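Local atomic coordinates of FAD-dependent oxidoreductase (Actinomadura kijaniata, PDB entry 3M9V), a protein that is a flavin-dependent oxidoreductase of the acyl-CoA dehydrogenase family, takes part in D-kijanose biosynthesis and binds the nucleotide dTDP. Residues 255-260 and 334-339; 339-344 and 386-391. All coordinates share one frame; numbering follows the deposited sequence.

Contact 1 (255-260 and 334-339). With TYD (thymidine-5'-diphosphate), chain B.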
loop_
_atom_site.group_PDB
_atom_site.type_symbol
_atom_site.label_atom_id
_atom_site.label_comp_id
_atom_site.label_asym_id
_atom_site.label_seq_id
_atom_site.Cartn_x
_atom_site.Cartn_y
_atom_site.Cartn_z
ATOM N N GLY A 255 21.045 -23.969 10.338
ATOM C CA GLY A 255 20.218 -25.167 10.258
ATOM C C GLY A 255 18.737 -24.812 10.220
ATOM O O GLY A 255 17.953 -25.446 9.508
ATOM N N GLN A 256 18.343 -23.793 10.983
ATOM C CA GLN A 256 16.953 -23.366 10.934
ATOM C C GLN A 256 16.576 -22.794 9.583
ATOM O O GLN A 256 15.414 -22.844 9.157
ATOM C CB GLN A 256 16.683 -22.341 12.028
ATOM C CG GLN A 256 16.781 -22.988 13.387
ATOM C CD GLN A 256 16.901 -21.951 14.466
ATOM O OE1 GLN A 256 16.496 -20.800 14.298
ATOM N NE2 GLN A 256 17.477 -22.349 15.588
ATOM N N THR A 257 17.576 -22.256 8.893
ATOM C CA THR A 257 17.290 -21.712 7.580
ATOM C C THR A 257 17.104 -22.865 6.602
ATOM O O THR A 257 16.121 -22.934 5.850
ATOM C CB THR A 257 18.404 -20.734 7.148
ATOM O OG1 THR A 257 18.395 -19.615 8.038
ATOM C CG2 THR A 257 18.132 -20.248 5.719
ATOM N N VAL A 258 18.068 -23.784 6.601
ATOM C CA VAL A 258 17.986 -24.951 5.739
ATOM C C VAL A 258 16.639 -25.651 5.980
ATOM O O VAL A 258 15.954 -26.060 5.034
ATOM C CB VAL A 258 19.212 -25.884 5.922
ATOM C CG1 VAL A 258 19.013 -27.198 5.161
ATOM C CG2 VAL A 258 20.516 -25.227 5.402
ATOM N N SER A 259 16.259 -25.793 7.248
ATOM C CA SER A 259 14.992 -26.422 7.589
ATOM C C SER A 259 13.729 -25.792 7.022
ATOM O O SER A 259 12.728 -26.498 6.925
ATOM C CB SER A 259 14.782 -26.382 9.113
ATOM O OG SER A 259 15.707 -27.294 9.668
ATOM N N SER A 260 13.719 -24.488 6.736
ATOM C CA SER A 260 12.449 -23.826 6.471
ATOM C C SER A 260 12.380 -22.959 5.228
ATOM O O SER A 260 11.283 -22.672 4.752
ATOM C CB SER A 260 12.096 -22.892 7.639
ATOM O OG SER A 260 11.660 -23.709 8.713
ATOM N N ARG A 334 23.998 -15.975 10.755
ATOM C CA ARG A 334 23.315 -14.680 10.705
ATOM C C ARG A 334 23.013 -14.315 9.247
ATOM O O ARG A 334 21.931 -13.844 8.931
ATOM C CB ARG A 334 24.155 -13.587 11.373
ATOM C CG ARG A 334 24.138 -13.648 12.905
ATOM C CD ARG A 334 24.822 -12.431 13.505
ATOM N NE ARG A 334 26.248 -12.503 13.204
ATOM C CZ ARG A 334 27.149 -12.946 14.076
ATOM N NH1 ARG A 334 26.759 -13.353 15.276
ATOM N NH2 ARG A 334 28.436 -12.979 13.758
ATOM N N GLN A 335 23.931 -14.574 8.329
ATOM C CA GLN A 335 23.672 -14.154 6.967
ATOM C C GLN A 335 22.567 -15.011 6.361
ATOM O O GLN A 335 21.713 -14.493 5.662
ATOM C CB GLN A 335 24.961 -14.241 6.148
ATOM C CG GLN A 335 25.773 -13.005 6.465
ATOM C CD GLN A 335 26.978 -12.873 5.575
ATOM O OE1 GLN A 335 26.949 -13.159 4.375
ATOM N NE2 GLN A 335 28.069 -12.411 6.176
ATOM N N MET A 336 22.578 -16.315 6.618
ATOM C CA MET A 336 21.548 -17.173 6.046
ATOM C C MET A 336 20.169 -16.769 6.550
ATOM O O MET A 336 19.243 -16.609 5.757
ATOM C CB MET A 336 21.857 -18.634 6.325
ATOM C CG MET A 336 23.070 -19.118 5.517
ATOM S SD MET A 336 23.429 -20.871 5.807
ATOM C CE MET A 336 22.015 -21.675 5.072
ATOM N N MET A 337 20.063 -16.501 7.844
ATOM C CA MET A 337 18.787 -16.127 8.429
ATOM C C MET A 337 18.273 -14.750 7.978
ATOM O O MET A 337 17.081 -14.510 7.780
ATOM C CB MET A 337 18.873 -16.257 9.956
ATOM C CG MET A 337 17.547 -15.974 10.637
ATOM S SD MET A 337 16.257 -17.205 10.264
ATOM C CE MET A 337 16.855 -18.804 10.779
ATOM N N ARG A 338 19.196 -13.822 7.784
ATOM C CA ARG A 338 18.860 -12.508 7.257
ATOM C C ARG A 338 18.339 -12.592 5.814
ATOM O O ARG A 338 17.317 -11.998 5.506
ATOM C CB ARG A 338 20.109 -11.618 7.295
ATOM C CG ARG A 338 19.851 -10.219 6.707
ATOM C CD ARG A 338 19.277 -9.315 7.788
ATOM N NE ARG A 338 19.346 -7.865 7.549
ATOM C CZ ARG A 338 20.385 -7.095 7.852
ATOM N NH1 ARG A 338 21.483 -7.624 8.365
ATOM N NH2 ARG A 338 20.343 -5.791 7.626
ATOM N N HIS A 339 19.014 -13.298 4.914
ATOM C CA HIS A 339 18.408 -13.560 3.611
ATOM C C HIS A 339 17.022 -14.182 3.721
ATOM O O HIS A 339 16.128 -13.703 3.028
ATOM C CB HIS A 339 19.229 -14.505 2.730
ATOM C CG HIS A 339 20.441 -13.865 2.122
ATOM N ND1 HIS A 339 20.391 -13.118 0.963
ATOM C CD2 HIS A 339 21.740 -13.865 2.516
ATOM C CE1 HIS A 339 21.612 -12.717 0.646
ATOM N NE2 HIS A 339 22.444 -13.139 1.585
HETATM P PA TYD B . 16.751 -27.293 13.121
HETATM O O1A TYD B . 16.055 -28.385 13.913
HETATM O O2A TYD B . 15.959 -26.360 12.222
HETATM O O3A TYD B . 17.662 -26.420 14.114
HETATM P PB TYD B . 17.292 -26.468 15.678
HETATM O O1B TYD B . 15.775 -26.434 15.690
HETATM O O2B TYD B . 17.942 -25.164 16.093
HETATM O O3B TYD B . 17.960 -27.752 16.136
HETATM O "O5'" TYD B . 18.009 -27.875 12.297
HETATM C "C5'" TYD B . 19.166 -28.425 12.925
HETATM C "C4'" TYD B . 19.635 -29.294 11.766
HETATM O "O4'" TYD B . 20.131 -28.492 10.701
HETATM C "C3'" TYD B . 20.732 -30.281 12.115
HETATM O "O3'" TYD B . 20.051 -31.527 11.955
HETATM C "C2'" TYD B . 21.716 -30.184 10.959
HETATM C "C1'" TYD B . 21.142 -29.182 9.962
HETATM N N1 TYD B . 22.165 -28.208 9.558
HETATM C C2 TYD B . 22.397 -27.961 8.270
HETATM O O2 TYD B . 21.741 -28.581 7.399
HETATM N N3 TYD B . 23.347 -27.064 7.925
HETATM C C4 TYD B . 24.057 -26.398 8.865
HETATM O O4 TYD B . 24.927 -25.572 8.515
HETATM C C5 TYD B . 23.827 -26.649 10.206
HETATM C C5M TYD B . 24.572 -25.972 11.326
HETATM C C6 TYD B . 22.847 -27.579 10.523
#

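Contact 2 (339-344 and 386-391)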
loop_
_atom_site.group_PDB
_atom_site.type_symbol
_atom_site.label_atom_id
_atom_site.label_comp_id
_atom_site.label_asym_id
_atom_site.label_seq_id
_atom_site.Cartn_x
_atom_site.Cartn_y
_atom_site.Cartn_z
ATOM N N HIS A 339 19.014 -13.298 4.914
ATOM C CA HIS A 339 18.408 -13.560 3.611
ATOM C C HIS A 339 17.022 -14.182 3.721
ATOM O O HIS A 339 16.128 -13.703 3.028
ATOM C CB HIS A 339 19.229 -14.505 2.730
ATOM C CG HIS A 339 20.441 -13.865 2.122
ATOM N ND1 HIS A 339 20.391 -13.118 0.963
ATOM C CD2 HIS A 339 21.740 -13.865 2.516
ATOM C CE1 HIS A 339 21.612 -12.717 0.646
ATOM N NE2 HIS A 339 22.444 -13.139 1.585
ATOM N N PHE A 340 16.861 -15.228 4.537
ATOM C CA PHE A 340 15.580 -15.915 4.762
ATOM C C PHE A 340 14.542 -14.899 5.237
ATOM O O PHE A 340 13.454 -14.762 4.660
ATOM C CB PHE A 340 15.760 -17.073 5.764
ATOM C CG PHE A 340 14.531 -17.903 6.069
ATOM C CD1 PHE A 340 13.366 -17.859 5.295
ATOM C CD2 PHE A 340 14.540 -18.743 7.190
ATOM C CE1 PHE A 340 12.245 -18.659 5.605
ATOM C CE2 PHE A 340 13.405 -19.498 7.554
ATOM C CZ PHE A 340 12.251 -19.459 6.745
ATOM N N GLN A 341 14.837 -14.204 6.331
ATOM C CA GLN A 341 13.804 -13.329 6.875
ATOM C C GLN A 341 13.416 -12.093 6.039
ATOM O O GLN A 341 12.257 -11.676 6.047
ATOM C CB GLN A 341 14.059 -12.987 8.343
ATOM C CG GLN A 341 14.247 -14.285 9.163
ATOM C CD GLN A 341 12.954 -15.087 9.258
ATOM O OE1 GLN A 341 11.873 -14.519 9.468
ATOM N NE2 GLN A 341 13.061 -16.414 9.149
ATOM N N CYS A 342 14.375 -11.481 5.359
ATOM C CA CYS A 342 14.078 -10.358 4.475
ATOM C C CYS A 342 13.078 -10.842 3.417
ATOM O O CYS A 342 12.077 -10.184 3.162
ATOM C CB CYS A 342 15.351 -9.903 3.739
ATOM S SG CYS A 342 16.302 -8.847 4.842
ATOM N N ALA A 343 13.390 -11.980 2.812
ATOM C CA ALA A 343 12.550 -12.538 1.734
ATOM C C ALA A 343 11.185 -13.000 2.234
ATOM O O ALA A 343 10.171 -12.811 1.559
ATOM C CB ALA A 343 13.257 -13.692 0.995
ATOM N N LYS A 344 11.156 -13.626 3.406
ATOM C CA LYS A 344 9.906 -14.091 4.006
ATOM C C LYS A 344 8.908 -12.972 4.264
ATOM O O LYS A 344 7.717 -13.092 3.971
ATOM C CB LYS A 344 10.168 -14.840 5.334
ATOM C CG LYS A 344 8.908 -15.497 5.906
ATOM C CD LYS A 344 9.178 -16.237 7.236
ATOM C CE LYS A 344 8.105 -17.278 7.569
ATOM N NZ LYS A 344 7.034 -16.516 8.238
ATOM N N MET A 386 3.833 -19.151 10.309
ATOM C CA MET A 386 4.947 -20.094 10.425
ATOM C C MET A 386 6.258 -19.537 11.001
ATOM O O MET A 386 6.781 -18.510 10.573
ATOM C CB MET A 386 5.184 -20.743 9.063
ATOM C CG MET A 386 4.021 -21.644 8.618
ATOM S SD MET A 386 4.406 -22.414 7.008
ATOM C CE MET A 386 5.258 -21.186 6.066
ATOM N N GLN A 387 6.798 -20.175 12.031
ATOM C CA GLN A 387 8.011 -19.649 12.633
ATOM C C GLN A 387 9.122 -20.469 11.990
ATOM O O GLN A 387 8.896 -21.623 11.639
ATOM C CB GLN A 387 7.962 -19.856 14.154
ATOM C CG GLN A 387 7.268 -18.718 14.946
ATOM C CD GLN A 387 7.921 -17.350 14.714
ATOM O OE1 GLN A 387 8.770 -17.209 13.825
ATOM N NE2 GLN A 387 7.524 -16.335 15.485
ATOM N N PRO A 388 10.320 -19.893 11.812
ATOM C CA PRO A 388 10.661 -18.520 12.144
ATOM C C PRO A 388 10.556 -17.572 10.948
ATOM O O PRO A 388 10.717 -18.020 9.822
ATOM C CB PRO A 388 12.126 -18.660 12.570
ATOM C CG PRO A 388 12.658 -19.825 11.777
ATOM C CD PRO A 388 11.490 -20.659 11.340
ATOM N N TYR A 389 10.281 -16.286 11.158
ATOM C CA TYR A 389 9.605 -15.779 12.345
ATOM C C TYR A 389 8.272 -15.221 11.870
ATOM O O TYR A 389 8.165 -14.720 10.745
ATOM C CB TYR A 389 10.412 -14.635 12.960
ATOM C CG TYR A 389 11.778 -15.091 13.434
ATOM C CD1 TYR A 389 11.933 -16.017 14.471
ATOM C CD2 TYR A 389 12.916 -14.607 12.809
ATOM C CE1 TYR A 389 13.200 -16.446 14.880
ATOM C CE2 TYR A 389 14.162 -15.010 13.208
ATOM C CZ TYR A 389 14.312 -15.922 14.228
ATOM O OH TYR A 389 15.631 -16.234 14.497
ATOM N N ALA A 390 7.265 -15.266 12.732
ATOM C CA ALA A 390 6.041 -14.529 12.440
ATOM C C ALA A 390 6.350 -13.024 12.447
ATOM O O ALA A 390 7.343 -12.611 13.057
ATOM C CB ALA A 390 4.972 -14.871 13.486
ATOM N N TYR A 391 5.509 -12.221 11.788
ATOM C CA TYR A 391 5.744 -10.799 11.546
ATOM C C TYR A 391 6.299 -10.031 12.746
ATOM O O TYR A 391 7.341 -9.392 12.659
ATOM C CB TYR A 391 4.481 -10.101 11.021
ATOM C CG TYR A 391 4.693 -8.624 10.842
ATOM C CD1 TYR A 391 5.480 -8.145 9.803
ATOM C CD2 TYR A 391 4.094 -7.699 11.693
ATOM C CE1 TYR A 391 5.700 -6.797 9.616
ATOM C CE2 TYR A 391 4.310 -6.336 11.502
ATOM C CZ TYR A 391 5.094 -5.891 10.459
ATOM O OH TYR A 391 5.363 -4.555 10.238
#

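Contact 1 (255-260 and 334-339)
Chi1 of Met337 (-176°) sets CG opposite the backbone N, and bends at chi2 and chi3 fold the CE methyl toward Thr257. That methyl lies 3.2 Å from Thr257 OG1 and also touches Gln256 CB at 3.8 Å. Thr257 OG1, anti to its carbonyl carbon, turns to the backbone and bonds to Leu253 O one turn earlier. On its other branch, Thr257 CG2 rests against Met336 CB at 4.1 Å. Met336 bends at chi3, and its CE meets Val258 CG2 at 3.9 Å. No hydrogen bond crosses between the two segments. Here the short helix 253-260 packs on the long helix 329-362 of the acyl-CoA dehydrogenase C-terminal helical domain, with local axes 8.9 Å apart at 35°. The short helix also faces dTDP. Gln256 runs out extended beyond CG, and its NE2 gives a nearly straight bond to O2B of the beta phosphate (2.9 Å, 165°). Replacing Gln256 by an alanine is likely to leave O2B without this donor and to remove the CG contact with the diphosphate oxygens. Ser259 OG sits 2.7 Å from O2A of the alpha phosphate, and Val258 CG1 lies near the thymine O2. Arg332 and Glu115 also bond to the nucleotide.

Contact 2 (339-344 and 386-391)
The Gln341 amide meets the Tyr389 ring at CD2, 3.5 Å from OE1, with the two planes 53° apart. Pro388 CB covers one face of that ring, near its rim. Gln341 NE2 lies over one face of the Phe340 ring, again offset toward the rim. A bend at chi2 (-68°) turns the Gln341 amide to the loop backbone, where both its ends bond. OE1 accepts from Tyr389 N at 2.9 Å, with the donor tilted from the carbonyl plane. NE2 gives a 2.9 Å bond to Pro388 O, which lies close to the amide plane of Gln341 but is approached from above its own carbonyl plane. The pair fixes the amide's rotation and grips the Pro388-Tyr389 peptide, which is cis, as is the one before Pro388. Lys344 reaches along the same loop. Its NZ bonds to Met386 O at 3.1 Å, in that carbonyl's plane, and to Tyr389 O at 3.3 Å, from above the Tyr389 carbonyl plane. Gly383 O is a further acceptor, so three carbonyls gather round the ammonium group. The loop carries Gln387, part of the FMN site seen in this protein. Helix 329-362 thus holds the link between helices 372-379 and 391-402, with Phe340 and Pro388 against helix 253-260 and Gln341 and Tyr389 against helix 391-402.

Overall arrangement
Contacts 1 and 2 follow each other along helix 329-362, share His339 and have centres about 9 Å apart. Helix 253-260 joins them: Ser260 CB packs on Phe340 CZ at 3.6 Å, and Thr257 CG2 on Phe340 CB at 4.0 Å. The dTDP pocket lies beside contact 1. Contact 2 lies further from the nucleotide: the Pro388 side chain is about 7 Å from it, and that of Tyr389 about 5 Å from that of Gln256. It holds Gln387 of the FMN site, empty in this chain, and its Met386 side chain is about 6 Å from that of Phe385, also of that site. Both reach the second subunit: His339 ND1 bonds to its Tyr305 OH.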